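Local coordinates for diguanylate cyclase/phosphodiesterase-domain containing protein (Thermotoga maritima MSB8, PDB 6KHU) that is a putative diguanylate cyclase that would probably make the second messenger cyclic di-GMP from two molecules of GTP, at residues G82-K94 with Y105-M117. Numbering follows the deposited sequence.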
# COMPACT_ATOMS: atom_id res chain seq x y z
N GLY A 82 1.10 -10.73 -8.02
CA GLY A 82 -0.06 -10.65 -8.87
C GLY A 82 -1.33 -11.06 -8.15
O GLY A 82 -1.39 -11.15 -6.92
N LYS A 83 -2.37 -11.33 -8.96
CA LYS A 83 -3.69 -11.66 -8.41
C LYS A 83 -3.65 -12.88 -7.51
O LYS A 83 -4.41 -12.96 -6.54
CB LYS A 83 -4.69 -11.91 -9.55
CG LYS A 83 -5.29 -10.66 -10.12
CD LYS A 83 -6.12 -9.92 -9.09
CE LYS A 83 -7.59 -10.31 -9.18
NZ LYS A 83 -8.43 -9.30 -8.46
N GLU A 84 -2.78 -13.84 -7.81
CA GLU A 84 -2.72 -15.08 -7.05
C GLU A 84 -2.34 -14.83 -5.59
O GLU A 84 -2.98 -15.34 -4.67
CB GLU A 84 -1.74 -16.06 -7.70
CG GLU A 84 -1.74 -17.46 -7.11
CD GLU A 84 -2.82 -18.36 -7.70
OE1 GLU A 84 -3.66 -17.86 -8.49
OE2 GLU A 84 -2.83 -19.57 -7.39
N THR A 85 -1.29 -14.03 -5.35
CA THR A 85 -0.77 -13.89 -4.00
C THR A 85 -1.18 -12.59 -3.31
O THR A 85 -1.01 -12.48 -2.09
CB THR A 85 0.76 -14.00 -4.01
OG1 THR A 85 1.29 -13.06 -4.96
CG2 THR A 85 1.17 -15.43 -4.39
N ALA A 86 -1.72 -11.62 -4.04
CA ALA A 86 -2.21 -10.40 -3.42
C ALA A 86 -3.17 -10.63 -2.26
O ALA A 86 -3.06 -9.91 -1.26
CB ALA A 86 -2.86 -9.50 -4.47
N PRO A 87 -4.14 -11.56 -2.33
CA PRO A 87 -5.04 -11.74 -1.17
C PRO A 87 -4.32 -12.21 0.08
O PRO A 87 -4.75 -11.84 1.19
CB PRO A 87 -6.04 -12.80 -1.65
CG PRO A 87 -5.98 -12.74 -3.15
CD PRO A 87 -4.55 -12.40 -3.47
N ASN A 88 -3.28 -13.02 -0.05
CA ASN A 88 -2.52 -13.46 1.12
C ASN A 88 -1.87 -12.28 1.82
O ASN A 88 -1.84 -12.22 3.05
CB ASN A 88 -1.45 -14.48 0.72
CG ASN A 88 -2.01 -15.67 -0.06
OD1 ASN A 88 -3.01 -15.58 -0.77
ND2 ASN A 88 -1.33 -16.81 0.07
N ILE A 89 -1.31 -11.35 1.05
CA ILE A 89 -0.71 -10.16 1.65
C ILE A 89 -1.77 -9.33 2.36
O ILE A 89 -1.56 -8.87 3.49
CB ILE A 89 0.05 -9.35 0.60
CG1 ILE A 89 1.27 -10.14 0.12
CG2 ILE A 89 0.47 -7.99 1.17
CD1 ILE A 89 1.98 -9.51 -1.04
N GLU A 90 -2.92 -9.14 1.72
CA GLU A 90 -3.99 -8.38 2.37
C GLU A 90 -4.41 -9.02 3.68
O GLU A 90 -4.62 -8.33 4.68
CB GLU A 90 -5.20 -8.24 1.45
CG GLU A 90 -6.23 -7.26 2.01
CD GLU A 90 -7.56 -7.29 1.27
OE1 GLU A 90 -8.09 -8.39 1.04
OE2 GLU A 90 -8.07 -6.21 0.90
N GLU A 91 -4.56 -10.35 3.70
CA GLU A 91 -4.94 -11.02 4.94
C GLU A 91 -3.89 -10.79 6.02
O GLU A 91 -4.23 -10.55 7.19
CB GLU A 91 -5.16 -12.51 4.69
CG GLU A 91 -6.19 -13.19 5.60
CD GLU A 91 -7.54 -12.46 5.63
OE1 GLU A 91 -8.20 -12.48 6.69
OE2 GLU A 91 -7.94 -11.88 4.59
N ARG A 92 -2.61 -10.85 5.65
CA ARG A 92 -1.55 -10.63 6.64
C ARG A 92 -1.65 -9.23 7.23
O ARG A 92 -1.53 -9.06 8.45
CB ARG A 92 -0.17 -10.86 6.01
CG ARG A 92 0.19 -12.34 5.79
CD ARG A 92 1.35 -12.51 4.81
NE ARG A 92 2.57 -11.87 5.29
CZ ARG A 92 3.55 -11.41 4.51
NH1 ARG A 92 4.63 -10.84 5.05
NH2 ARG A 92 3.47 -11.53 3.18
N ILE A 93 -1.87 -8.22 6.39
CA ILE A 93 -2.03 -6.86 6.91
C ILE A 93 -3.21 -6.80 7.87
O ILE A 93 -3.11 -6.23 8.97
CB ILE A 93 -2.18 -5.85 5.75
CG1 ILE A 93 -0.90 -5.81 4.89
CG2 ILE A 93 -2.54 -4.46 6.30
CD1 ILE A 93 -1.12 -5.23 3.51
N LYS A 94 -4.34 -7.41 7.48
CA LYS A 94 -5.53 -7.40 8.33
C LYS A 94 -5.28 -8.10 9.66
O LYS A 94 -5.67 -7.59 10.72
CB LYS A 94 -6.71 -8.04 7.59
CG LYS A 94 -7.18 -7.24 6.35
CD LYS A 94 -8.66 -7.48 6.02
CE LYS A 94 -8.88 -8.87 5.44
NZ LYS A 94 -10.24 -9.03 4.84
N TYR A 105 -10.50 0.74 10.03
CA TYR A 105 -9.76 1.00 8.80
C TYR A 105 -10.50 0.38 7.62
O TYR A 105 -11.38 -0.47 7.78
CB TYR A 105 -8.33 0.45 8.88
CG TYR A 105 -8.33 -1.06 8.82
CD1 TYR A 105 -8.67 -1.82 9.94
CD2 TYR A 105 -8.00 -1.73 7.65
CE1 TYR A 105 -8.69 -3.20 9.89
CE2 TYR A 105 -8.01 -3.11 7.59
CZ TYR A 105 -8.35 -3.84 8.71
OH TYR A 105 -8.36 -5.21 8.64
N SER A 106 -10.10 0.81 6.43
CA SER A 106 -10.51 0.19 5.17
C SER A 106 -9.26 -0.15 4.38
O SER A 106 -8.27 0.59 4.41
CB SER A 106 -11.42 1.11 4.35
OG SER A 106 -12.58 1.48 5.08
N ILE A 107 -9.29 -1.28 3.67
CA ILE A 107 -8.14 -1.73 2.91
C ILE A 107 -8.63 -2.13 1.53
O ILE A 107 -9.74 -2.64 1.37
CB ILE A 107 -7.40 -2.90 3.61
CG1 ILE A 107 -6.16 -3.33 2.82
CG2 ILE A 107 -8.33 -4.08 3.78
CD1 ILE A 107 -5.19 -4.21 3.65
N ALA A 108 -7.79 -1.89 0.52
CA ALA A 108 -8.11 -2.28 -0.85
C ALA A 108 -6.81 -2.46 -1.62
O ALA A 108 -5.77 -1.93 -1.23
CB ALA A 108 -9.01 -1.24 -1.52
N TYR A 109 -6.86 -3.25 -2.69
CA TYR A 109 -5.67 -3.46 -3.51
C TYR A 109 -6.05 -3.59 -4.98
O TYR A 109 -7.17 -3.99 -5.32
CB TYR A 109 -4.86 -4.68 -3.04
CG TYR A 109 -5.54 -6.02 -3.24
CD1 TYR A 109 -5.50 -6.67 -4.46
CD2 TYR A 109 -6.20 -6.64 -2.18
CE1 TYR A 109 -6.12 -7.90 -4.64
CE2 TYR A 109 -6.83 -7.87 -2.35
CZ TYR A 109 -6.78 -8.49 -3.58
OH TYR A 109 -7.38 -9.71 -3.76
N LYS A 110 -5.09 -3.26 -5.85
CA LYS A 110 -5.22 -3.40 -7.30
C LYS A 110 -3.94 -4.05 -7.81
O LYS A 110 -2.84 -3.58 -7.49
CB LYS A 110 -5.43 -2.05 -7.98
CG LYS A 110 -6.77 -1.41 -7.71
CD LYS A 110 -7.85 -2.00 -8.59
CE LYS A 110 -9.21 -1.40 -8.27
NZ LYS A 110 -10.23 -1.88 -9.25
N SER A 111 -4.06 -5.13 -8.57
CA SER A 111 -2.90 -5.84 -9.10
C SER A 111 -2.71 -5.51 -10.58
O SER A 111 -3.68 -5.50 -11.35
CB SER A 111 -3.05 -7.36 -8.93
OG SER A 111 -3.14 -7.70 -7.56
N TYR A 112 -1.48 -5.22 -10.96
CA TYR A 112 -1.14 -5.03 -12.35
C TYR A 112 -0.57 -6.33 -12.89
O TYR A 112 0.26 -6.95 -12.23
CB TYR A 112 -0.11 -3.91 -12.51
CG TYR A 112 0.45 -3.77 -13.92
CD1 TYR A 112 -0.21 -3.00 -14.86
CD2 TYR A 112 1.64 -4.42 -14.31
CE1 TYR A 112 0.27 -2.87 -16.16
CE2 TYR A 112 2.14 -4.28 -15.62
CZ TYR A 112 1.44 -3.50 -16.54
OH TYR A 112 1.88 -3.34 -17.83
N PRO A 113 -0.94 -6.78 -14.10
CA PRO A 113 -1.86 -6.16 -15.06
C PRO A 113 -3.31 -6.65 -15.02
O PRO A 113 -4.12 -6.14 -15.82
CB PRO A 113 -1.23 -6.56 -16.41
CG PRO A 113 -0.69 -7.96 -16.12
CD PRO A 113 -0.23 -7.94 -14.68
N GLU A 114 -3.66 -7.58 -14.13
CA GLU A 114 -4.96 -8.23 -14.25
C GLU A 114 -6.10 -7.31 -13.82
O GLU A 114 -7.18 -7.34 -14.40
CB GLU A 114 -4.98 -9.53 -13.43
CG GLU A 114 -4.35 -10.71 -14.16
CD GLU A 114 -5.16 -12.00 -14.03
OE1 GLU A 114 -5.13 -12.62 -12.94
OE2 GLU A 114 -5.81 -12.41 -15.02
N ASP A 115 -5.88 -6.49 -12.79
CA ASP A 115 -6.91 -5.56 -12.37
C ASP A 115 -6.89 -4.28 -13.20
O ASP A 115 -7.92 -3.62 -13.32
CB ASP A 115 -6.76 -5.20 -10.88
CG ASP A 115 -7.05 -6.38 -9.96
OD1 ASP A 115 -7.81 -7.29 -10.34
OD2 ASP A 115 -6.50 -6.37 -8.83
N PHE A 116 -5.73 -3.89 -13.74
CA PHE A 116 -5.60 -2.59 -14.38
C PHE A 116 -4.33 -2.55 -15.20
O PHE A 116 -3.39 -3.31 -14.97
CB PHE A 116 -5.57 -1.44 -13.36
CG PHE A 116 -4.25 -1.30 -12.60
CD1 PHE A 116 -4.02 -2.03 -11.43
CD2 PHE A 116 -3.26 -0.44 -13.05
CE1 PHE A 116 -2.83 -1.91 -10.72
CE2 PHE A 116 -2.06 -0.31 -12.36
CZ PHE A 116 -1.83 -1.05 -11.19
N MSE A 117 -4.29 -1.60 -16.13
CA MSE A 117 -3.05 -1.28 -16.81
C MSE A 117 -2.86 0.23 -16.91
O MSE A 117 -1.78 0.72 -17.27
CB MSE A 117 -3.03 -1.93 -18.18
CG MSE A 117 -2.65 -3.39 -18.05
SE MSE A 117 -2.84 -4.29 -19.73
CE MSE A 117 -1.06 -3.85 -20.44
O HOH W 1 -6.76 -10.72 -6.14
O HOH W 2 -8.06 -6.27 10.93
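Tyr109 carries its ring with CG between the backbone N and the carbonyl carbon (chi1 67°), which stands the phenol up from strand 105-112 against helix 86-94, while Glu90 sends CG anti to its own N and runs extended to meet it. The carboxylate arrives at the ring edge, OE2 of Glu90 lying 3.6 Å from CD2 of Tyr109, with the two planes 78° apart. Ala86 lies over a face, its CB 3.6 Å from Tyr109 CE1 and its carbonyl O above the same face, and Pro87 CG touches the hydroxyl. Further along, Ile107 CD1 is wedged between Glu90 CG and Ile93 CG2, the latter 3.8 Å away. The segment axes run nearly antiparallel (161°), 9.7 Å apart, as expected for a helix laid over an edge strand of a GGDEF-type alpha/beta sheet; strand 30-37 flanks that strand, and its Thr31 bonds Ser111 OG. Lys94 CG reaches the edge of Tyr105, 3.3 Å from OH, and a water links that hydroxyl to Lys94 O. At the opposite end Lys83 brings NZ to the syn lone pair of Asp115 OD1 (2.8 Å), a salt bridge. Asp115 OD2 accepts Ser111 N at 2.7 Å, so an alanine in place of Asp115 would probably leave the Lys83 ammonium without its mate and this amide without its acceptor. A second water joins Tyr109 OH to Lys83 O and, weakly, to Lys83 NZ.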